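Local coordinates for Mll3558 protein (Mesorhizobium loti, PDB 3RD6) that is of unknown function but, as an AHA1-family protein with a Bet v 1-like fold, probably binds a hydrophobic ligand or a protein partner, at residues T9-E13 against E135-R139; F27-V33 against F48-F52; G57-R61 against V70-A74. One frame throughout, in Å; residues are numbered along the deposited sequence.

Interaction 1. Residues T9-E13 against E135-R139; sequences TFTIE and EEGTR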
ATOM      1  N   THR A   9     -10.520  -6.698   3.312  1.00 21.74           N
ATOM      2  CA  THR A   9     -10.551  -6.190   1.962  1.00 31.73           C
ATOM      3  C   THR A   9     -12.017  -6.050   1.640  1.00 29.40           C
ATOM      4  O   THR A   9     -12.835  -6.828   2.121  1.00 43.52           O
ATOM      5  CB  THR A   9      -9.927  -7.198   0.962  1.00 35.79           C
ATOM      6  OG1 THR A   9      -8.570  -7.480   1.339  1.00 50.92           O
ATOM      7  CG2 THR A   9      -9.970  -6.648  -0.469  1.00 29.96           C
ATOM      8  N   PHE A  10     -12.356  -5.048   0.845  1.00 39.50           N
ATOM      9  CA  PHE A  10     -13.736  -4.853   0.438  1.00 34.27           C
ATOM     10  C   PHE A  10     -13.727  -4.350  -0.987  1.00 45.55           C
ATOM     11  O   PHE A  10     -12.719  -3.808  -1.460  1.00 45.99           O
ATOM     12  CB  PHE A  10     -14.469  -3.878   1.378  1.00 41.89           C
ATOM     13  CG  PHE A  10     -13.981  -2.456   1.319  1.00 46.31           C
ATOM     14  CD1 PHE A  10     -14.319  -1.632   0.259  1.00 38.51           C
ATOM     15  CD2 PHE A  10     -13.213  -1.932   2.340  1.00 39.98           C
ATOM     16  CE1 PHE A  10     -13.902  -0.300   0.217  1.00 38.29           C
ATOM     17  CE2 PHE A  10     -12.794  -0.609   2.303  1.00 42.86           C
ATOM     18  CZ  PHE A  10     -13.140   0.202   1.240  1.00 34.36           C
ATOM     19  N   THR A  11     -14.838  -4.551  -1.682  1.00 48.48           N
ATOM     20  CA  THR A  11     -14.941  -4.121  -3.069  1.00 53.35           C
ATOM     21  C   THR A  11     -16.265  -3.416  -3.332  1.00 55.32           C
ATOM     22  O   THR A  11     -17.290  -3.768  -2.761  1.00 61.45           O
ATOM     23  CB  THR A  11     -14.770  -5.324  -3.995  1.00 55.99           C
ATOM     24  OG1 THR A  11     -13.684  -6.125  -3.503  1.00 49.18           O
ATOM     25  CG2 THR A  11     -14.423  -4.874  -5.406  1.00 51.58           C
ATOM     26  N   ILE A  12     -16.227  -2.407  -4.190  1.00 55.99           N
ATOM     27  CA  ILE A  12     -17.409  -1.631  -4.516  1.00 58.80           C
ATOM     28  C   ILE A  12     -17.541  -1.445  -6.025  1.00 64.25           C
ATOM     29  O   ILE A  12     -16.687  -0.834  -6.656  1.00 64.56           O
ATOM     30  CB  ILE A  12     -17.336  -0.242  -3.848  1.00 58.49           C
ATOM     31  CG1 ILE A  12     -17.148  -0.411  -2.339  1.00 55.46           C
ATOM     32  CG2 ILE A  12     -18.589   0.552  -4.145  1.00 59.66           C
ATOM     33  CD1 ILE A  12     -16.835   0.875  -1.611  1.00 44.41           C
ATOM     34  N   GLU A  13     -18.604  -1.992  -6.603  1.00 63.35           N
ATOM     35  CA  GLU A  13     -18.837  -1.844  -8.033  1.00 67.87           C
ATOM     36  C   GLU A  13     -19.857  -0.741  -8.225  1.00 70.88           C
ATOM     37  O   GLU A  13     -20.806  -0.609  -7.448  1.00 74.49           O
ATOM     38  CB  GLU A  13     -19.366  -3.136  -8.654  1.00 73.83           C
ATOM     39  CG  GLU A  13     -18.353  -4.258  -8.717  1.00 82.05           C
ATOM     40  CD  GLU A  13     -18.746  -5.458  -7.871  1.00 86.92           C
ATOM     41  OE1 GLU A  13     -18.958  -5.284  -6.646  1.00 86.26           O
ATOM     42  OE2 GLU A  13     -18.842  -6.573  -8.429  1.00 89.03           O
ATOM     43  N   GLU A 135     -15.499   1.798   4.360  1.00 41.61           N
ATOM     44  CA  GLU A 135     -16.183   1.391   3.135  1.00 49.37           C
ATOM     45  C   GLU A 135     -17.424   2.263   2.961  1.00 54.00           C
ATOM     46  O   GLU A 135     -17.788   2.616   1.839  1.00 57.80           O
ATOM     47  CB  GLU A 135     -16.625  -0.068   3.176  1.00 49.89           C
ATOM     48  CG  GLU A 135     -17.174  -0.519   1.821  1.00 49.02           C
ATOM     49  CD  GLU A 135     -18.008  -1.788   1.894  1.00 56.25           C
ATOM     50  OE1 GLU A 135     -17.640  -2.725   2.651  1.00 51.95           O
ATOM     51  OE2 GLU A 135     -19.035  -1.842   1.173  1.00 44.38           O
ATOM     52  N   GLU A 136     -18.066   2.603   4.080  1.00 51.75           N
ATOM     53  CA  GLU A 136     -19.264   3.426   4.066  1.00 59.01           C
ATOM     54  C   GLU A 136     -18.977   4.755   3.380  1.00 54.87           C
ATOM     55  O   GLU A 136     -19.736   5.193   2.517  1.00 57.88           O
ATOM     56  CB  GLU A 136     -19.734   3.667   5.499  1.00 67.82           C
ATOM     57  CG  GLU A 136     -21.168   4.180   5.623  1.00 72.21           C
ATOM     58  CD  GLU A 136     -21.636   4.260   7.068  1.00 81.11           C
ATOM     59  OE1 GLU A 136     -21.580   3.232   7.779  1.00 77.18           O
ATOM     60  OE2 GLU A 136     -22.068   5.354   7.488  1.00 76.83           O
ATOM     61  N   GLY A 137     -17.872   5.387   3.766  1.00 56.12           N
ATOM     62  CA  GLY A 137     -17.505   6.667   3.187  1.00 53.09           C
ATOM     63  C   GLY A 137     -17.136   6.597   1.718  1.00 49.27           C
ATOM     64  O   GLY A 137     -17.572   7.438   0.922  1.00 51.79           O
ATOM     65  N   THR A 138     -16.322   5.608   1.354  1.00 37.91           N
ATOM     66  CA  THR A 138     -15.905   5.449  -0.034  1.00 46.35           C
ATOM     67  C   THR A 138     -17.132   5.221  -0.928  1.00 40.34           C
ATOM     68  O   THR A 138     -17.207   5.723  -2.050  1.00 37.19           O
ATOM     69  CB  THR A 138     -14.920   4.267  -0.180  1.00 44.99           C
ATOM     70  OG1 THR A 138     -13.719   4.564   0.547  1.00 44.22           O
ATOM     71  CG2 THR A 138     -14.573   4.031  -1.653  1.00 37.58           C
ATOM     72  N   ARG A 139     -18.098   4.468  -0.415  1.00 43.56           N
ATOM     73  CA  ARG A 139     -19.310   4.189  -1.164  1.00 48.05           C
ATOM     74  C   ARG A 139     -20.043   5.516  -1.359  1.00 49.04           C
ATOM     75  O   ARG A 139     -20.790   5.686  -2.318  1.00 46.17           O
ATOM     76  CB  ARG A 139     -20.176   3.187  -0.395  1.00 60.18           C
ATOM     77  CG  ARG A 139     -21.227   2.487  -1.228  1.00 59.12           C
ATOM     78  CD  ARG A 139     -21.880   1.376  -0.435  1.00 67.40           C
ATOM     79  NE  ARG A 139     -21.172   0.098  -0.541  1.00 66.07           N
ATOM     80  CZ  ARG A 139     -21.112  -0.641  -1.651  1.00 68.73           C
ATOM     81  NH1 ARG A 139     -21.713  -0.222  -2.755  1.00 63.00           N
ATOM     82  NH2 ARG A 139     -20.482  -1.813  -1.651  1.00 61.53           N
TER
HETATM   83  O   HOH W   1     -17.017  -5.335   0.447  1.00 46.95           O
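Phe10 and Ile12, on the inward side of the edge strand 5-16, meet Glu135, Thr138 and Arg139 on one side of the C-terminal helix 131-148. The two short segments run nearly parallel, their axes 19° apart and 9.7 Å from each other at closest approach, and side chains fill the gap.

The apolar part begins with a CH-pi contact: CG of Glu135 lies over one face of the Phe10 ring, 3.7 Å from the ring centroid and displaced toward the CD1 side. Glu135 holds CG anti to its backbone N (chi1 -173°) and continues extended, which lays its methylene chain across the ring and brings its carboxylate to the neighbourhood of Phe10 CB. Ring and carboxylate planes are only 24° apart. Ile12 sends CD1 between the same CG of Glu135, at 3.7 Å, and the methyl CG2 of Thr138, at 3.9 Å. Its other branch, CG2, sits over one face of the Arg139 guanidinium, 3.5 Å from NH1.

The polar part lies mostly within the helix. Arg139, bent at chi3, turns its guanidinium back one turn to Glu135, where NH2 forms a salt bridge to OE2 at 3.2 Å, with OE2 close to the guanidinium plane; a weaker bond from NE goes to the same oxygen. A water accepts from Thr11 N at 3.1 Å and donates weakly to Glu135 OE1. Thr138 OG1 bonds to Arg134 O, while its CG2, anti to the backbone N, faces Ile12 CD1. The strand itself pairs with strand 113-125 through Phe10 and Ile12.

The chemistry is amphipathic: aliphatic stems and flat faces of charged residues pack on the hydrophobic side chains, and the Glu135-Arg139 pair probably balances charge at this partly exposed margin.

Interaction 2. Residues F27-V33 against F48-F52; sequences FADKATV and FSFDF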
ATOM      1  N   PHE A  27     -10.194  11.237 -11.640  1.00 49.76           N
ATOM      2  CA  PHE A  27      -9.261  10.760 -10.634  1.00 45.21           C
ATOM      3  C   PHE A  27      -7.888  11.384 -10.809  1.00 45.04           C
ATOM      4  O   PHE A  27      -7.187  11.650  -9.836  1.00 36.90           O
ATOM      5  CB  PHE A  27      -9.090   9.233 -10.720  1.00 40.22           C
ATOM      6  CG  PHE A  27     -10.210   8.447 -10.122  1.00 46.13           C
ATOM      7  CD1 PHE A  27     -11.298   8.059 -10.896  1.00 44.67           C
ATOM      8  CD2 PHE A  27     -10.161   8.062  -8.788  1.00 26.59           C
ATOM      9  CE1 PHE A  27     -12.331   7.289 -10.350  1.00 48.46           C
ATOM     10  CE2 PHE A  27     -11.190   7.291  -8.229  1.00 47.17           C
ATOM     11  CZ  PHE A  27     -12.273   6.906  -9.018  1.00 48.92           C
ATOM     12  N   ALA A  28      -7.512  11.603 -12.062  1.00 41.33           N
ATOM     13  CA  ALA A  28      -6.193  12.128 -12.406  1.00 48.48           C
ATOM     14  C   ALA A  28      -6.034  13.646 -12.488  1.00 43.91           C
ATOM     15  O   ALA A  28      -4.907  14.152 -12.506  1.00 47.19           O
ATOM     16  CB  ALA A  28      -5.724  11.481 -13.718  1.00 31.61           C
ATOM     17  N   ASP A  29      -7.149  14.367 -12.542  1.00 47.14           N
ATOM     18  CA  ASP A  29      -7.119  15.829 -12.624  1.00 45.15           C
ATOM     19  C   ASP A  29      -7.331  16.453 -11.243  1.00 43.45           C
ATOM     20  O   ASP A  29      -8.412  16.371 -10.663  1.00 48.59           O
ATOM     21  CB  ASP A  29      -8.200  16.325 -13.589  1.00 48.12           C
ATOM     22  CG  ASP A  29      -8.214  17.812 -13.713  1.00 52.83           C
ATOM     23  OD1 ASP A  29      -7.166  18.374 -14.095  1.00 57.63           O
ATOM     24  OD2 ASP A  29      -9.266  18.419 -13.422  1.00 58.13           O
ATOM     25  N   LYS A  30      -6.290  17.094 -10.732  1.00 48.00           N
ATOM     26  CA  LYS A  30      -6.326  17.722  -9.415  1.00 50.52           C
ATOM     27  C   LYS A  30      -7.595  18.526  -9.129  1.00 52.04           C
ATOM     28  O   LYS A  30      -8.269  18.291  -8.126  1.00 39.25           O
ATOM     29  CB  LYS A  30      -5.087  18.600  -9.247  1.00 48.24           C
ATOM     30  CG  LYS A  30      -4.899  19.174  -7.868  1.00 45.63           C
ATOM     31  CD  LYS A  30      -3.500  19.734  -7.739  1.00 44.70           C
ATOM     32  CE  LYS A  30      -3.354  20.561  -6.482  1.00 56.91           C
ATOM     33  NZ  LYS A  30      -3.750  19.807  -5.269  1.00 53.60           N
ATOM     34  N   ALA A  31      -7.927  19.460 -10.017  1.00 57.00           N
ATOM     35  CA  ALA A  31      -9.119  20.294  -9.846  1.00 52.92           C
ATOM     36  C   ALA A  31     -10.399  19.463  -9.680  1.00 54.92           C
ATOM     37  O   ALA A  31     -11.125  19.608  -8.687  1.00 58.71           O
ATOM     38  CB  ALA A  31      -9.264  21.236 -11.030  1.00 56.97           C
ATOM     39  N   THR A  32     -10.679  18.599 -10.654  1.00 49.62           N
ATOM     40  CA  THR A  32     -11.863  17.767 -10.576  1.00 41.94           C
ATOM     41  C   THR A  32     -11.856  17.006  -9.252  1.00 44.67           C
ATOM     42  O   THR A  32     -12.837  17.025  -8.502  1.00 50.16           O
ATOM     43  CB  THR A  32     -11.928  16.753 -11.731  1.00 47.51           C
ATOM     44  OG1 THR A  32     -12.088  17.448 -12.962  1.00 42.99           O
ATOM     45  CG2 THR A  32     -13.108  15.806 -11.544  1.00 47.01           C
ATOM     46  N   VAL A  33     -10.740  16.343  -8.965  1.00 47.69           N
ATOM     47  CA  VAL A  33     -10.622  15.568  -7.740  1.00 39.57           C
ATOM     48  C   VAL A  33     -11.055  16.378  -6.527  1.00 40.70           C
ATOM     49  O   VAL A  33     -11.846  15.902  -5.713  1.00 39.17           O
ATOM     50  CB  VAL A  33      -9.164  15.058  -7.530  1.00 41.22           C
ATOM     51  CG1 VAL A  33      -9.053  14.263  -6.253  1.00 39.87           C
ATOM     52  CG2 VAL A  33      -8.748  14.201  -8.690  1.00 34.67           C
ATOM     53  N   PHE A  48      -3.729  20.064   0.601  1.00 53.13           N
ATOM     54  CA  PHE A  48      -3.981  19.028  -0.380  1.00 46.46           C
ATOM     55  C   PHE A  48      -2.938  19.046  -1.480  1.00 49.98           C
ATOM     56  O   PHE A  48      -3.026  19.820  -2.429  1.00 50.37           O
ATOM     57  CB  PHE A  48      -5.380  19.170  -0.997  1.00 47.25           C
ATOM     58  CG  PHE A  48      -5.776  17.998  -1.854  1.00 42.59           C
ATOM     59  CD1 PHE A  48      -5.910  16.731  -1.293  1.00 39.61           C
ATOM     60  CD2 PHE A  48      -5.944  18.140  -3.226  1.00 50.56           C
ATOM     61  CE1 PHE A  48      -6.191  15.618  -2.085  1.00 45.36           C
ATOM     62  CE2 PHE A  48      -6.226  17.033  -4.029  1.00 45.22           C
ATOM     63  CZ  PHE A  48      -6.349  15.770  -3.455  1.00 34.32           C
ATOM     64  N   SER A  49      -1.937  18.188  -1.328  1.00 54.00           N
ATOM     65  CA  SER A  49      -0.864  18.047  -2.302  1.00 44.88           C
ATOM     66  C   SER A  49      -1.254  16.845  -3.137  1.00 46.21           C
ATOM     67  O   SER A  49      -1.500  15.769  -2.610  1.00 42.97           O
ATOM     68  CB  SER A  49       0.458  17.772  -1.596  1.00 41.26           C
ATOM     69  OG  SER A  49       0.721  18.748  -0.595  1.00 54.40           O
ATOM     70  N   PHE A  50      -1.342  17.036  -4.440  1.00 44.10           N
ATOM     71  CA  PHE A  50      -1.717  15.944  -5.327  1.00 31.92           C
ATOM     72  C   PHE A  50      -0.732  15.909  -6.492  1.00 34.65           C
ATOM     73  O   PHE A  50      -0.713  16.816  -7.323  1.00 31.65           O
ATOM     74  CB  PHE A  50      -3.136  16.184  -5.850  1.00 34.35           C
ATOM     75  CG  PHE A  50      -3.729  15.026  -6.603  1.00 32.04           C
ATOM     76  CD1 PHE A  50      -4.198  13.915  -5.931  1.00 38.96           C
ATOM     77  CD2 PHE A  50      -3.877  15.078  -7.986  1.00 38.18           C
ATOM     78  CE1 PHE A  50      -4.809  12.875  -6.616  1.00 41.00           C
ATOM     79  CE2 PHE A  50      -4.486  14.045  -8.677  1.00 36.21           C
ATOM     80  CZ  PHE A  50      -4.953  12.943  -7.986  1.00 31.72           C
ATOM     81  N   ASP A  51       0.101  14.875  -6.535  1.00 34.60           N
ATOM     82  CA  ASP A  51       1.071  14.728  -7.607  1.00 35.58           C
ATOM     83  C   ASP A  51       0.777  13.408  -8.299  1.00 25.34           C
ATOM     84  O   ASP A  51       1.307  12.362  -7.918  1.00 25.66           O
ATOM     85  CB  ASP A  51       2.493  14.741  -7.040  1.00 38.79           C
ATOM     86  CG  ASP A  51       3.555  14.537  -8.117  1.00 40.49           C
ATOM     87  OD1 ASP A  51       3.184  14.398  -9.315  1.00 40.88           O
ATOM     88  OD2 ASP A  51       4.758  14.511  -7.751  1.00 32.27           O
ATOM     89  N   PHE A  52      -0.064  13.467  -9.330  1.00 30.37           N
ATOM     90  CA  PHE A  52      -0.479  12.272 -10.060  1.00 28.25           C
ATOM     91  C   PHE A  52       0.546  11.642 -10.995  1.00 28.51           C
ATOM     92  O   PHE A  52       0.582  11.954 -12.177  1.00 36.71           O
ATOM     93  CB  PHE A  52      -1.765  12.557 -10.833  1.00 28.77           C
ATOM     94  CG  PHE A  52      -2.492  11.322 -11.240  1.00 38.45           C
ATOM     95  CD1 PHE A  52      -3.122  10.522 -10.280  1.00 28.34           C
ATOM     96  CD2 PHE A  52      -2.521  10.927 -12.580  1.00 42.45           C
ATOM     97  CE1 PHE A  52      -3.761   9.342 -10.649  1.00 24.85           C
ATOM     98  CE2 PHE A  52      -3.159   9.746 -12.964  1.00 22.58           C
ATOM     99  CZ  PHE A  52      -3.782   8.951 -11.996  1.00 34.82           C
TER
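Three phenylalanines of segment 48-52, Phe48, Phe50 and Phe52, project from alternate positions toward the junction of two helices in 27-33, and the bumps of that junction settle among them. In each, CG stands anti to the backbone N, which carries the ring out from the strand and its continuation toward the helices.

Phe50 enters between the end of helix 20-28 and the start of helix 30-36. Its edge meets carbonyl oxygens at the junction: CZ faces Phe27 O, and CE2 lies 3.9 Å from Ala28 O. From the second helix Val33 closes in, CG2 standing 4.1 Å from CZ of Phe50 and CG1 4.2 Å from CZ of Phe48. At the end of helix 20-28, CB of Ala28 lies over one face of the Phe52 ring, modelled too close for its detail to be trusted.

Lys30 forms the outer wall. Its aliphatic chain runs past CB of Phe50 in the opposite direction to that side chain, and a bend at chi4 (54°) brings NZ to Phe48 O at 2.9 Å, the donor lying above the carbonyl plane. Asp29 caps the second helix, its OD2 accepting from Thr32 N at 3.1 Å. Phe52 also meets Phe76 edge-to-face, and Phe27 meets Trp36 likewise.

Two short helices, broken at Asp29 and packed against the sheet's edge strand 47-50, are the arrangement expected of the helix-grip fold of the Bet v 1-like family.

Interaction 3. Residues G57-R61 against V70-A74; sequences GEVSR and VRLDA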
ATOM      1  N   GLY A  57       2.888  11.419  -4.825  1.00 41.83           N
ATOM      2  CA  GLY A  57       1.931  11.189  -3.766  1.00 35.82           C
ATOM      3  C   GLY A  57       0.902  12.266  -3.551  1.00 34.60           C
ATOM      4  O   GLY A  57       0.838  13.261  -4.271  1.00 31.42           O
ATOM      5  N   GLU A  58       0.095  12.036  -2.525  1.00 23.87           N
ATOM      6  CA  GLU A  58      -0.992  12.916  -2.130  1.00 23.97           C
ATOM      7  C   GLU A  58      -0.864  13.182  -0.641  1.00 28.22           C
ATOM      8  O   GLU A  58      -0.309  12.373   0.091  1.00 37.02           O
ATOM      9  CB  GLU A  58      -2.309  12.211  -2.431  1.00 13.44           C
ATOM     10  CG  GLU A  58      -3.580  12.955  -2.098  1.00 21.98           C
ATOM     11  CD  GLU A  58      -4.813  12.097  -2.296  1.00 26.25           C
ATOM     12  OE1 GLU A  58      -4.942  11.460  -3.361  1.00 41.51           O
ATOM     13  OE2 GLU A  58      -5.666  12.056  -1.387  1.00 41.06           O
ATOM     14  N   VAL A  59      -1.323  14.343  -0.201  1.00 33.19           N
ATOM     15  CA  VAL A  59      -1.303  14.689   1.215  1.00 32.74           C
ATOM     16  C   VAL A  59      -2.534  15.526   1.463  1.00 30.90           C
ATOM     17  O   VAL A  59      -2.776  16.506   0.773  1.00 36.35           O
ATOM     18  CB  VAL A  59      -0.062  15.471   1.613  1.00 31.10           C
ATOM     19  CG1 VAL A  59      -0.162  15.856   3.089  1.00 28.03           C
ATOM     20  CG2 VAL A  59       1.174  14.628   1.380  1.00 21.95           C
ATOM     21  N   SER A  60      -3.326  15.114   2.436  1.00 35.11           N
ATOM     22  CA  SER A  60      -4.559  15.800   2.740  1.00 38.25           C
ATOM     23  C   SER A  60      -4.657  16.060   4.225  1.00 41.57           C
ATOM     24  O   SER A  60      -4.429  15.172   5.033  1.00 48.87           O
ATOM     25  CB  SER A  60      -5.749  14.942   2.309  1.00 42.00           C
ATOM     26  OG  SER A  60      -5.668  14.550   0.949  1.00 50.03           O
ATOM     27  N   ARG A  61      -5.016  17.279   4.585  1.00 47.55           N
ATOM     28  CA  ARG A  61      -5.164  17.630   5.981  1.00 39.41           C
ATOM     29  C   ARG A  61      -6.431  18.442   6.199  1.00 36.60           C
ATOM     30  O   ARG A  61      -6.565  19.544   5.680  1.00 36.21           O
ATOM     31  CB  ARG A  61      -3.943  18.410   6.444  1.00 41.67           C
ATOM     32  CG  ARG A  61      -2.656  17.605   6.379  1.00 42.39           C
ATOM     33  CD  ARG A  61      -1.516  18.346   7.036  1.00 36.67           C
ATOM     34  NE  ARG A  61      -1.392  19.689   6.479  1.00 57.48           N
ATOM     35  CZ  ARG A  61      -1.424  20.807   7.197  1.00 57.22           C
ATOM     36  NH1 ARG A  61      -1.575  20.752   8.512  1.00 35.10           N
ATOM     37  NH2 ARG A  61      -1.309  21.986   6.599  1.00 62.48           N
ATOM     38  N   VAL A  70      -7.525  15.318  10.511  1.00 40.92           N
ATOM     39  CA  VAL A  70      -7.428  14.026   9.867  1.00 40.47           C
ATOM     40  C   VAL A  70      -6.388  14.162   8.743  1.00 32.26           C
ATOM     41  O   VAL A  70      -6.503  15.032   7.877  1.00 38.44           O
ATOM     42  CB  VAL A  70      -8.774  13.601   9.279  1.00 36.58           C
ATOM     43  CG1 VAL A  70      -8.601  12.342   8.464  1.00 36.33           C
ATOM     44  CG2 VAL A  70      -9.752  13.363  10.381  1.00 33.34           C
ATOM     45  N   ARG A  71      -5.353  13.324   8.778  1.00 33.96           N
ATOM     46  CA  ARG A  71      -4.314  13.365   7.755  1.00 34.71           C
ATOM     47  C   ARG A  71      -4.240  12.077   6.960  1.00 37.83           C
ATOM     48  O   ARG A  71      -4.180  10.988   7.521  1.00 43.03           O
ATOM     49  CB  ARG A  71      -2.941  13.642   8.364  1.00 31.59           C
ATOM     50  CG  ARG A  71      -1.836  13.604   7.322  1.00 36.57           C
ATOM     51  CD  ARG A  71      -0.512  14.124   7.815  1.00 39.08           C
ATOM     52  NE  ARG A  71       0.449  14.240   6.720  1.00 41.26           N
ATOM     53  CZ  ARG A  71       1.553  14.985   6.757  1.00 39.64           C
ATOM     54  NH1 ARG A  71       1.847  15.688   7.848  1.00 38.90           N
ATOM     55  NH2 ARG A  71       2.351  15.051   5.692  1.00 34.10           N
ATOM     56  N   LEU A  72      -4.242  12.207   5.640  1.00 38.47           N
ATOM     57  CA  LEU A  72      -4.160  11.058   4.753  1.00 27.00           C
ATOM     58  C   LEU A  72      -2.941  11.216   3.853  1.00 32.59           C
ATOM     59  O   LEU A  72      -2.848  12.170   3.114  1.00 30.36           O
ATOM     60  CB  LEU A  72      -5.441  10.981   3.926  1.00 30.26           C
ATOM     61  CG  LEU A  72      -5.673   9.867   2.904  1.00 46.94           C
ATOM     62  CD1 LEU A  72      -7.158   9.847   2.571  1.00 42.05           C
ATOM     63  CD2 LEU A  72      -4.838  10.080   1.638  1.00 47.35           C
ATOM     64  N   ASP A  73      -1.999  10.286   3.949  1.00 29.22           N
ATOM     65  CA  ASP A  73      -0.781  10.304   3.135  1.00 23.71           C
ATOM     66  C   ASP A  73      -0.837   9.129   2.173  1.00 28.35           C
ATOM     67  O   ASP A  73      -0.918   7.985   2.607  1.00 21.14           O
ATOM     68  CB  ASP A  73       0.476  10.138   4.001  1.00 32.07           C
ATOM     69  CG  ASP A  73       0.968  11.437   4.607  1.00 36.67           C
ATOM     70  OD1 ASP A  73       1.711  12.177   3.932  1.00 47.02           O
ATOM     71  OD2 ASP A  73       0.620  11.705   5.772  1.00 35.89           O
ATOM     72  N   ALA A  74      -0.776   9.409   0.877  1.00 21.52           N
ATOM     73  CA  ALA A  74      -0.822   8.365  -0.127  1.00 18.55           C
ATOM     74  C   ALA A  74       0.303   8.471  -1.156  1.00 21.39           C
ATOM     75  O   ALA A  74       0.838   9.536  -1.374  1.00 23.57           O
ATOM     76  CB  ALA A  74      -2.174   8.400  -0.832  1.00 23.87           C
TER
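Glu58 N donates to Ala74 O at 2.9 Å, the shortest bond of the ladder joining strands 57-62 and 70-80. The return bond, Ala74 N to Glu58 O, is 3.1 Å long, and together they make a hydrogen-bonded antiparallel pair. Ser60 and Leu72 form the next such pair: Leu72 N reaches Ser60 O at 3.0 Å, and Ser60 N binds Leu72 O. Between and beyond them, Val59 with Asp73 and Arg61 with Arg71 are non-hydrogen-bonded pairs, supported by CA-H...O contacts such as Arg71 CA to Ser60 O at 3.3 Å.

Side chains divide between two faces. On one, with CG anti to the backbone N (chi1 176°) and the chain extended to NE, Arg71 lies obliquely across Val59, whose CG1 is 3.7 Å from NH2. Asp73 stands alongside Val59, its OD1 3.6 Å from CG2, while its OD2 forms a salt bridge with Arg71 NE at 2.7 Å, a weak hydrogen bond by its angle. CD of Arg61 sits over one face of the Arg71 guanidinium.

On the other face Glu58, Ser60, Leu72 and Ala74 gather. Glu58 OE2 passes near CD2 of Leu72 and is held by a salt bridge to Arg37.

Like-charged Arg61 and Arg71 can probably stand together because Asp73 pairs with Arg71, and Glu47 and Glu69 with Arg61, while the buried Glu58 carboxylate is probably stabilised as an anion by Arg37.

All three contacts belong to one antiparallel sheet and the helices packed on it. Interaction 1 joins the edge strand 5-16 to the C-terminal helix 131-148, with interactions 2 and 3 between its segments in sequence. Interaction 2 sits at the other edge strand, 47-50, and interaction 3 follows in the adjoining hairpin. Their centres are about 12 Å apart, and they touch through Ser49 O and Val59 N, 2.8 Å apart, probably a hydrogen bond between strands 47-50 and 57-62. Interaction 1 is about 21 Å from interaction 2 and 19 Å from interaction 3, centre to centre, across the chain's middle. Helices therefore pack against both edge strands, as expected of a Bet v 1-like fold.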